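PDB 2J4X: mitogen from Streptococcus dysgalactiae, which is a zinc-binding bacterial superantigen that probably acts as a toxin by stimulating T cells. Local coordinates for residues Asp101-Asp106 against Gln131-Thr136; Gly94-Thr99 against Thr189-Ile194; Lys11-Lys16 against Phe183-Tyr188. All blocks are in the same frame, centred on the assembly; numbering follows the deposited sequence.

How the interactions relate
All three contacts lie within one chain of the two-domain superantigen fold, an OB-fold domain joined to a beta-grasp domain. Interaction 1 and interaction 2 have centres 12 Å apart and touch: Arg102 and Phe134 pack on Ile97, and strand 134-136 pairs with strand 193-195. The centre of interaction 3 is about 17 Å from that of interaction 2 and about 24 Å from that of interaction 1, across the chain's centre from the latter. Along the sequence the segments run 11-16, 94-99, 101-106, 131-136, 183-188 and 189-194. The last two are consecutive, so one run of chain meets the N-terminal helix and then strand 87-98. Interactions 2 and 3 thus join regions assigned to the OB-fold and beta-grasp families.

Interaction 1. Residues Asp101-Asp106 against Gln131-Thr136; sequences DREKLD and QNKFVT
The guanidinium of Arg102 carries the amide of Asn132 over the centre of one face, the two planes 31° apart, while the carbonyl oxygen of Phe134 lies at its edge and in its plane. That oxygen is held side-on by two nitrogens, Arg102 NE at 3.0 Å and Arg102 NH2 at 2.6 Å from Phe134 O. The arginine reaches it through bends at chi2 and chi3. At the edge of the Phe134 ring, in plane, sits a water that accepts from Glu103 N and Phe134 N and donates to Asp101 O. The backbones form the antiparallel pairing of strands 104-114 and 126-132 at the edge of the beta-grasp sheet, with Lys104 and Asn132 a non-hydrogen-bonded pair: Leu105 N donates to Gln131 O at 2.8 Å, and Lys133 N gives a nearly straight bond (165°) to Glu103 O. A second water bridges Leu105 O and Asn132 O. The exposed Glu103 carboxylate crosses the Lys133 chain, OE2 nearest its CD. Leu105 CD2 packs 3.7 Å from Lys133 CA. The Glu103 OE2-Lys133 NZ salt bridge is long, 3.8 Å, and Lys133 NZ also has a long, weak ion pair with Asp195, as Arg102 has with Asp73. Phe134 O, which accepts two N-H bonds at the edge of a cationic guanidinium, is probably polarised, and these lateral bonds fix the guanidinium's rotation.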
loop_
_atom_site.group_PDB
_atom_site.type_symbol
_atom_site.label_atom_id
_atom_site.label_comp_id
_atom_site.label_asym_id
_atom_site.label_seq_id
_atom_site.Cartn_x
_atom_site.Cartn_y
_atom_site.Cartn_z
ATOM N N ASP A 101 -18.485 -0.872 -3.766
ATOM C CA ASP A 101 -17.540 -0.656 -4.877
ATOM C C ASP A 101 -16.704 -1.909 -5.131
ATOM O O ASP A 101 -15.804 -1.923 -6.001
ATOM C CB ASP A 101 -16.560 0.488 -4.565
ATOM C CG ASP A 101 -17.127 1.854 -4.879
ATOM O OD1 ASP A 101 -17.910 1.965 -5.846
ATOM O OD2 ASP A 101 -16.771 2.820 -4.169
ATOM N N ARG A 102 -17.001 -2.955 -4.369
ATOM C CA ARG A 102 -16.269 -4.198 -4.480
ATOM C C ARG A 102 -16.854 -5.261 -5.405
ATOM O O ARG A 102 -17.834 -5.928 -5.083
ATOM C CB ARG A 102 -16.040 -4.770 -3.077
ATOM C CG ARG A 102 -14.580 -4.742 -2.643
ATOM C CD ARG A 102 -13.879 -3.407 -2.960
ATOM N NE ARG A 102 -12.461 -3.592 -3.312
ATOM C CZ ARG A 102 -11.505 -3.986 -2.464
ATOM N NH1 ARG A 102 -11.814 -4.235 -1.198
ATOM N NH2 ARG A 102 -10.241 -4.140 -2.873
ATOM N N GLU A 103 -16.236 -5.386 -6.575
ATOM C CA GLU A 103 -16.592 -6.392 -7.566
ATOM C C GLU A 103 -15.446 -7.395 -7.384
ATOM O O GLU A 103 -14.311 -6.986 -7.135
ATOM C CB GLU A 103 -16.548 -5.795 -8.972
ATOM C CG GLU A 103 -16.602 -6.841 -10.067
ATOM C CD GLU A 103 -16.095 -6.335 -11.412
ATOM O OE1 GLU A 103 -16.750 -5.449 -12.009
ATOM O OE2 GLU A 103 -15.037 -6.829 -11.869
ATOM N N LYS A 104 -15.726 -8.693 -7.478
ATOM C CA LYS A 104 -14.675 -9.686 -7.290
ATOM C C LYS A 104 -13.946 -9.965 -8.570
ATOM O O LYS A 104 -14.506 -9.849 -9.661
ATOM C CB LYS A 104 -15.243 -10.983 -6.716
ATOM C CG LYS A 104 -15.816 -10.773 -5.328
ATOM C CD LYS A 104 -16.422 -12.028 -4.722
ATOM C CE LYS A 104 -17.209 -11.656 -3.474
ATOM N NZ LYS A 104 -16.372 -10.795 -2.579
ATOM N N LEU A 105 -12.681 -10.331 -8.424
ATOM C CA LEU A 105 -11.816 -10.616 -9.560
ATOM C C LEU A 105 -10.532 -11.299 -9.073
ATOM O O LEU A 105 -9.806 -10.769 -8.236
ATOM C CB LEU A 105 -11.462 -9.309 -10.294
ATOM C CG LEU A 105 -10.634 -9.409 -11.576
ATOM C CD1 LEU A 105 -11.538 -9.885 -12.699
ATOM C CD2 LEU A 105 -10.002 -8.069 -11.917
ATOM N N ASP A 106 -10.246 -12.480 -9.592
ATOM C CA ASP A 106 -9.042 -13.161 -9.180
ATOM C C ASP A 106 -7.882 -12.743 -10.059
ATOM O O ASP A 106 -7.892 -12.980 -11.265
ATOM C CB ASP A 106 -9.239 -14.664 -9.252
ATOM C CG ASP A 106 -10.216 -15.161 -8.214
ATOM O OD1 ASP A 106 -10.103 -14.725 -7.037
ATOM O OD2 ASP A 106 -11.092 -15.991 -8.570
ATOM N N GLN A 131 -8.114 -10.228 -5.073
ATOM C CA GLN A 131 -9.399 -10.828 -5.366
ATOM C C GLN A 131 -10.529 -9.833 -5.666
ATOM O O GLN A 131 -11.700 -10.240 -5.761
ATOM C CB GLN A 131 -9.806 -11.770 -4.237
ATOM C CG GLN A 131 -9.908 -11.118 -2.906
ATOM C CD GLN A 131 -10.054 -12.129 -1.804
ATOM O OE1 GLN A 131 -11.137 -12.682 -1.581
ATOM N NE2 GLN A 131 -8.952 -12.394 -1.105
ATOM N N ASN A 132 -10.170 -8.547 -5.821
ATOM C CA ASN A 132 -11.105 -7.464 -6.170
ATOM C C ASN A 132 -10.578 -6.722 -7.385
ATOM O O ASN A 132 -9.362 -6.573 -7.555
ATOM C CB ASN A 132 -11.270 -6.494 -5.015
ATOM C CG ASN A 132 -12.071 -7.087 -3.903
ATOM O OD1 ASN A 132 -13.220 -7.475 -4.119
ATOM N ND2 ASN A 132 -11.483 -7.183 -2.705
ATOM N N LYS A 133 -11.492 -6.265 -8.236
ATOM C CA LYS A 133 -11.129 -5.556 -9.458
ATOM C C LYS A 133 -10.468 -4.236 -9.107
ATOM O O LYS A 133 -9.593 -3.739 -9.830
ATOM C CB LYS A 133 -12.382 -5.294 -10.286
ATOM C CG LYS A 133 -12.126 -4.597 -11.605
ATOM C CD LYS A 133 -13.414 -4.453 -12.387
ATOM C CE LYS A 133 -13.098 -4.398 -13.853
ATOM N NZ LYS A 133 -12.363 -5.634 -14.254
ATOM N N PHE A 134 -10.912 -3.675 -7.983
ATOM C CA PHE A 134 -10.399 -2.408 -7.484
ATOM C C PHE A 134 -9.673 -2.593 -6.171
ATOM O O PHE A 134 -10.222 -3.133 -5.226
ATOM C CB PHE A 134 -11.549 -1.376 -7.345
ATOM C CG PHE A 134 -12.103 -0.921 -8.683
ATOM C CD1 PHE A 134 -13.242 -1.521 -9.230
ATOM C CD2 PHE A 134 -11.388 -0.001 -9.472
ATOM C CE1 PHE A 134 -13.650 -1.221 -10.552
ATOM C CE2 PHE A 134 -11.791 0.299 -10.784
ATOM C CZ PHE A 134 -12.920 -0.315 -11.322
ATOM N N VAL A 135 -8.407 -2.190 -6.147
ATOM C CA VAL A 135 -7.597 -2.266 -4.933
ATOM C C VAL A 135 -6.880 -0.923 -4.799
ATOM O O VAL A 135 -6.482 -0.319 -5.799
ATOM C CB VAL A 135 -6.522 -3.441 -4.964
ATOM C CG1 VAL A 135 -7.175 -4.749 -5.405
ATOM C CG2 VAL A 135 -5.342 -3.080 -5.842
ATOM N N THR A 136 -6.734 -0.442 -3.572
ATOM C CA THR A 136 -6.045 0.818 -3.372
ATOM C C THR A 136 -4.586 0.669 -3.800
ATOM O O THR A 136 -4.032 -0.431 -3.747
ATOM C CB THR A 136 -6.044 1.251 -1.884
ATOM O OG1 THR A 136 -5.547 0.179 -1.061
ATOM C CG2 THR A 136 -7.426 1.661 -1.456
HETATM O O HOH W 1 -13.758 -3.950 -6.655
HETATM O O HOH W 2 -7.979 -8.632 -8.654
#

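Interaction 2. Residues Gly94-Thr99 against Thr189-Ile194; sequences GGLIKT and TDNETI
Asn191 points its side-chain oxygen into the turn of backbone at Gly94-Leu96, and that one atom carries the polar part of the contact. Leu96 N donates to Asn191 OD1 over 2.8 Å, the N-H reaching the oxygen from above the carbonyl plane of the amide, 38° out of it. Gly95 N is also near, but its N-H is poorly aimed and makes no hydrogen bond. Gly94 leaves room for the oxygen 3.2 Å from Gly94 CA because it lacks a CB, which would come within 3.0 Å of Asn191 OD1; its positive phi separately favours glycine. The Leu96 side chain crosses that of Asn191 obliquely, its CB 3.7 Å from Asn191 OD1, and so gives the buried amide an apolar flank. Asn191 has left-handed backbone angles (50°/40°), and its CG stands anti to its own carbonyl carbon, an arrangement that turns the amide toward strand 87-98. Just before it, Asp190 OD1 accepts from Glu192 N through its anti lone pair, an Asx turn that shapes the bend leading into strand 193-195. Two residues beyond Asn191 the contact becomes apolar. Thr193 has its CB directed at the other segment, and its methyl CG2, anti to the carbonyl carbon, is carried to 3.9 Å from both CG1 and CD1 of Ile97. The joint connects the end of an OB-fold strand with a loop of the beta-grasp domain. On the OB side Leu96 is embedded among Leu34, Phe36 and, from strand 71-84, Val72 and Ile74. Asn191 rests on Val58, while Thr189 makes a backbone hydrogen bond with Ser59 and touches Asn57 of strand 53-57.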
loop_
_atom_site.group_PDB
_atom_site.type_symbol
_atom_site.label_atom_id
_atom_site.label_comp_id
_atom_site.label_asym_id
_atom_site.label_seq_id
_atom_site.Cartn_x
_atom_site.Cartn_y
_atom_site.Cartn_z
ATOM N N GLY A 94 -6.033 6.826 4.524
ATOM C CA GLY A 94 -6.800 6.168 3.475
ATOM C C GLY A 94 -7.060 4.674 3.632
ATOM O O GLY A 94 -7.418 4.223 4.713
ATOM N N GLY A 95 -6.892 3.923 2.536
ATOM C CA GLY A 95 -7.115 2.481 2.525
ATOM C C GLY A 95 -8.579 2.115 2.314
ATOM O O GLY A 95 -8.958 0.946 2.358
ATOM N N LEU A 96 -9.404 3.118 2.014
ATOM C CA LEU A 96 -10.849 2.924 1.872
ATOM C C LEU A 96 -11.424 2.752 0.488
ATOM O O LEU A 96 -11.095 3.486 -0.419
ATOM C CB LEU A 96 -11.602 4.086 2.552
ATOM C CG LEU A 96 -11.036 4.609 3.877
ATOM C CD1 LEU A 96 -11.982 5.635 4.461
ATOM C CD2 LEU A 96 -10.825 3.465 4.849
ATOM N N ILE A 97 -12.290 1.754 0.359
ATOM C CA ILE A 97 -13.011 1.473 -0.864
ATOM C C ILE A 97 -14.411 1.129 -0.369
ATOM O O ILE A 97 -14.578 0.283 0.516
ATOM C CB ILE A 97 -12.466 0.254 -1.639
ATOM C CG1 ILE A 97 -11.062 0.540 -2.172
ATOM C CG2 ILE A 97 -13.385 -0.057 -2.812
ATOM C CD1 ILE A 97 -10.522 -0.532 -3.080
ATOM N N LYS A 98 -15.429 1.790 -0.901
ATOM C CA LYS A 98 -16.781 1.463 -0.462
ATOM C C LYS A 98 -17.076 -0.029 -0.659
ATOM O O LYS A 98 -16.750 -0.613 -1.696
ATOM C CB LYS A 98 -17.813 2.302 -1.222
ATOM C CG LYS A 98 -18.021 3.698 -0.643
ATOM C CD LYS A 98 -19.035 4.475 -1.470
ATOM C CE LYS A 98 -19.252 5.878 -0.941
ATOM N NZ LYS A 98 -17.994 6.657 -0.907
ATOM N N THR A 99 -17.686 -0.643 0.348
ATOM C CA THR A 99 -18.042 -2.053 0.266
ATOM C C THR A 99 -18.958 -2.360 -0.945
ATOM O O THR A 99 -19.013 -3.494 -1.438
ATOM C CB THR A 99 -18.699 -2.506 1.576
ATOM O OG1 THR A 99 -17.723 -2.453 2.622
ATOM C CG2 THR A 99 -19.215 -3.917 1.462
ATOM N N THR A 189 -3.438 9.378 1.781
ATOM C CA THR A 189 -4.700 9.979 2.187
ATOM C C THR A 189 -5.716 10.169 1.041
ATOM O O THR A 189 -6.903 10.395 1.295
ATOM C CB THR A 189 -4.451 11.331 2.924
ATOM O OG1 THR A 189 -3.666 12.197 2.094
ATOM C CG2 THR A 189 -3.708 11.099 4.240
ATOM N N ASP A 190 -5.279 10.051 -0.215
ATOM C CA ASP A 190 -6.205 10.222 -1.341
ATOM C C ASP A 190 -6.953 8.981 -1.820
ATOM O O ASP A 190 -7.734 9.063 -2.763
ATOM C CB ASP A 190 -5.503 10.873 -2.541
ATOM C CG ASP A 190 -4.170 10.249 -2.854
ATOM O OD1 ASP A 190 -4.124 9.015 -3.087
ATOM O OD2 ASP A 190 -3.169 11.009 -2.868
ATOM N N ASN A 191 -6.733 7.842 -1.171
ATOM C CA ASN A 191 -7.413 6.609 -1.539
ATOM C C ASN A 191 -7.333 6.309 -3.000
ATOM O O ASN A 191 -8.312 5.866 -3.576
ATOM C CB ASN A 191 -8.885 6.657 -1.168
ATOM C CG ASN A 191 -9.110 6.506 0.295
ATOM O OD1 ASN A 191 -8.629 5.554 0.892
ATOM N ND2 ASN A 191 -9.849 7.446 0.897
ATOM N N GLU A 192 -6.187 6.551 -3.616
ATOM C CA GLU A 192 -6.042 6.258 -5.035
ATOM C C GLU A 192 -6.321 4.763 -5.159
ATOM O O GLU A 192 -5.860 3.992 -4.322
ATOM C CB GLU A 192 -4.612 6.567 -5.482
ATOM C CG GLU A 192 -4.482 6.902 -6.956
ATOM C CD GLU A 192 -3.039 6.890 -7.475
ATOM O OE1 GLU A 192 -2.106 7.225 -6.691
ATOM O OE2 GLU A 192 -2.848 6.561 -8.682
ATOM N N THR A 193 -7.106 4.362 -6.159
ATOM C CA THR A 193 -7.426 2.941 -6.406
ATOM C C THR A 193 -6.945 2.484 -7.806
ATOM O O THR A 193 -6.959 3.253 -8.766
ATOM C CB THR A 193 -8.946 2.662 -6.296
ATOM O OG1 THR A 193 -9.654 3.592 -7.120
ATOM C CG2 THR A 193 -9.427 2.810 -4.866
ATOM N N ILE A 194 -6.515 1.233 -7.916
ATOM C CA ILE A 194 -6.017 0.710 -9.178
ATOM C C ILE A 194 -7.032 -0.275 -9.729
ATOM O O ILE A 194 -7.599 -1.054 -8.983
ATOM C CB ILE A 194 -4.652 -0.024 -8.962
ATOM C CG1 ILE A 194 -3.663 0.915 -8.268
ATOM C CG2 ILE A 194 -4.053 -0.493 -10.306
ATOM C CD1 ILE A 194 -3.235 2.116 -9.100
#

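Interaction 3. Residues Lys11-Lys16 against Phe183-Tyr188; sequences KNIYMK and FTHPNY
Tyr14 and Tyr188 meet where the N-terminal helix 7-14 packs on a loop of the beta-grasp domain, one of the seams of the two-domain superantigen fold. The tight part is the end of the two buried tyrosines, which come from opposite directions. Tyr14 OH donates to Tyr188 OH at 2.8 Å, and the acceptor lies in the plane of the Tyr14 ring, at its edge; Tyr188 OH is also bonded to Asp141 of helix 137-150, so the two tyrosines and the acid form a polar chain. Pro186 CD closes in to 3.3 Å from Tyr14 OH, and the same hydroxyl oxygen stands over one face of the His185 imidazole, 3.7 Å above it and toward the rim. The Tyr14 and His185 rings form an oblique pair, inclined at 42° with centroids 5.6 Å apart. Leu77 of strand 71-84 and Arg145 of helix 137-150 further enclose Tyr14. Toward the partly exposed side Ile13 touches the imidazole at CD2: its CG2, anti to the backbone N, lies 3.5 Å from His185 CD2 and also covers one face of the Tyr14 ring, while CD1 touches the same imidazole carbon. This side of the contact rests on a few apolar approaches without a polar bond across it. Nearby, the Lys16 ammonium turns back to the Asn12 carbonyl of its own segment, and Lys146 bonds the carbonyl oxygens of both Tyr14 and Lys16. A bond within the loop probably limits the imidazole's rotation: His185 ND1 donates at 2.8 Å to a lone pair of Pro186 O, which is tilted 23° from the imidazole plane and also sits over the centre of one face of the Tyr188 ring, 3.9 Å above it.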
loop_
_atom_site.group_PDB
_atom_site.type_symbol
_atom_site.label_atom_id
_atom_site.label_comp_id
_atom_site.label_asym_id
_atom_site.label_seq_id
_atom_site.Cartn_x
_atom_site.Cartn_y
_atom_site.Cartn_z
ATOM N N LYS A 11 12.121 1.293 6.910
ATOM C CA LYS A 11 11.911 0.009 7.563
ATOM C C LYS A 11 10.905 0.172 8.683
ATOM O O LYS A 11 10.040 -0.674 8.874
ATOM C CB LYS A 11 13.208 -0.539 8.168
ATOM C CG LYS A 11 12.960 -1.794 8.984
ATOM C CD LYS A 11 14.225 -2.431 9.472
ATOM C CE LYS A 11 13.916 -3.707 10.217
ATOM N NZ LYS A 11 15.148 -4.253 10.852
ATOM N N ASN A 12 11.019 1.269 9.425
ATOM C CA ASN A 12 10.127 1.514 10.551
ATOM C C ASN A 12 8.697 1.703 10.107
ATOM O O ASN A 12 7.763 1.223 10.744
ATOM C CB ASN A 12 10.572 2.750 11.312
ATOM C CG ASN A 12 9.815 2.915 12.598
ATOM O OD1 ASN A 12 9.940 2.084 13.494
ATOM N ND2 ASN A 12 9.001 3.973 12.695
ATOM N N ILE A 13 8.547 2.417 9.007
ATOM C CA ILE A 13 7.252 2.695 8.447
ATOM C C ILE A 13 6.578 1.449 7.907
ATOM O O ILE A 13 5.455 1.131 8.311
ATOM C CB ILE A 13 7.374 3.698 7.303
ATOM C CG1 ILE A 13 7.850 5.039 7.840
ATOM C CG2 ILE A 13 6.059 3.817 6.561
ATOM C CD1 ILE A 13 8.161 6.017 6.756
ATOM N N TYR A 14 7.254 0.721 7.016
ATOM C CA TYR A 14 6.637 -0.438 6.388
ATOM C C TYR A 14 6.696 -1.766 7.095
ATOM O O TYR A 14 6.168 -2.740 6.586
ATOM C CB TYR A 14 7.150 -0.582 4.950
ATOM C CG TYR A 14 6.718 0.569 4.063
ATOM C CD1 TYR A 14 5.427 0.603 3.518
ATOM C CD2 TYR A 14 7.566 1.669 3.831
ATOM C CE1 TYR A 14 4.981 1.700 2.770
ATOM C CE2 TYR A 14 7.131 2.768 3.086
ATOM C CZ TYR A 14 5.838 2.781 2.561
ATOM O OH TYR A 14 5.380 3.864 1.859
ATOM N N MET A 15 7.316 -1.828 8.262
ATOM C CA MET A 15 7.346 -3.091 8.968
ATOM C C MET A 15 6.073 -3.217 9.826
ATOM O O MET A 15 5.692 -4.314 10.251
ATOM C CB MET A 15 8.577 -3.184 9.859
ATOM C CG MET A 15 8.708 -2.031 10.821
ATOM S SD MET A 15 9.849 -2.349 12.190
ATOM C CE MET A 15 8.942 -1.438 13.514
ATOM N N LYS A 16 5.411 -2.096 10.077
ATOM C CA LYS A 16 4.194 -2.105 10.871
ATOM C C LYS A 16 3.077 -2.972 10.265
ATOM O O LYS A 16 3.110 -3.324 9.084
ATOM C CB LYS A 16 3.726 -0.671 11.064
ATOM C CG LYS A 16 4.654 0.121 11.958
ATOM C CD LYS A 16 4.298 1.602 11.975
ATOM C CE LYS A 16 4.983 2.306 13.134
ATOM N NZ LYS A 16 6.283 1.640 13.405
ATOM N N PHE A 183 12.022 4.643 -1.997
ATOM C CA PHE A 183 12.655 5.303 -0.869
ATOM C C PHE A 183 11.928 6.569 -0.447
ATOM O O PHE A 183 12.526 7.497 0.093
ATOM C CB PHE A 183 14.133 5.580 -1.187
ATOM C CG PHE A 183 14.990 4.353 -1.066
ATOM C CD1 PHE A 183 14.954 3.369 -2.047
ATOM C CD2 PHE A 183 15.685 4.090 0.115
ATOM C CE1 PHE A 183 15.580 2.139 -1.848
ATOM C CE2 PHE A 183 16.311 2.865 0.319
ATOM C CZ PHE A 183 16.253 1.891 -0.662
ATOM N N THR A 184 10.623 6.581 -0.709
ATOM C CA THR A 184 9.735 7.683 -0.351
ATOM C C THR A 184 8.504 7.080 0.338
ATOM O O THR A 184 8.286 5.862 0.299
ATOM C CB THR A 184 9.249 8.509 -1.603
ATOM O OG1 THR A 184 8.415 7.703 -2.436
ATOM C CG2 THR A 184 10.406 8.989 -2.419
ATOM N N HIS A 185 7.720 7.933 0.994
ATOM C CA HIS A 185 6.482 7.505 1.650
ATOM C C HIS A 185 5.337 8.195 0.903
ATOM O O HIS A 185 5.057 9.370 1.137
ATOM C CB HIS A 185 6.442 7.922 3.123
ATOM C CG HIS A 185 5.298 7.317 3.873
ATOM N ND1 HIS A 185 4.073 7.078 3.284
ATOM C CD2 HIS A 185 5.198 6.871 5.146
ATOM C CE1 HIS A 185 3.269 6.507 4.162
ATOM N NE2 HIS A 185 3.926 6.370 5.298
ATOM N N PRO A 186 4.671 7.481 -0.018
ATOM C CA PRO A 186 3.580 8.138 -0.740
ATOM C C PRO A 186 2.514 8.705 0.194
ATOM O O PRO A 186 2.437 8.331 1.363
ATOM C CB PRO A 186 3.032 7.019 -1.631
ATOM C CG PRO A 186 4.226 6.169 -1.893
ATOM C CD PRO A 186 4.889 6.113 -0.524
ATOM N N ASN A 187 1.714 9.624 -0.340
ATOM C CA ASN A 187 0.601 10.222 0.391
ATOM C C ASN A 187 -0.602 9.326 0.121
ATOM O O ASN A 187 -1.220 9.383 -0.952
ATOM C CB ASN A 187 0.285 11.619 -0.129
ATOM C CG ASN A 187 -0.833 12.287 0.655
ATOM O OD1 ASN A 187 -1.494 11.651 1.481
ATOM N ND2 ASN A 187 -1.050 13.573 0.399
ATOM N N TYR A 188 -0.941 8.500 1.094
ATOM C CA TYR A 188 -2.048 7.562 0.928
ATOM C C TYR A 188 -3.416 8.138 1.314
ATOM O O TYR A 188 -4.444 7.470 1.176
ATOM C CB TYR A 188 -1.787 6.286 1.749
ATOM C CG TYR A 188 -0.501 5.549 1.448
ATOM C CD1 TYR A 188 -0.147 5.222 0.145
ATOM C CD2 TYR A 188 0.315 5.103 2.489
ATOM C CE1 TYR A 188 0.996 4.454 -0.116
ATOM C CE2 TYR A 188 1.446 4.343 2.254
ATOM C CZ TYR A 188 1.787 4.013 0.952
ATOM O OH TYR A 188 2.891 3.212 0.722
#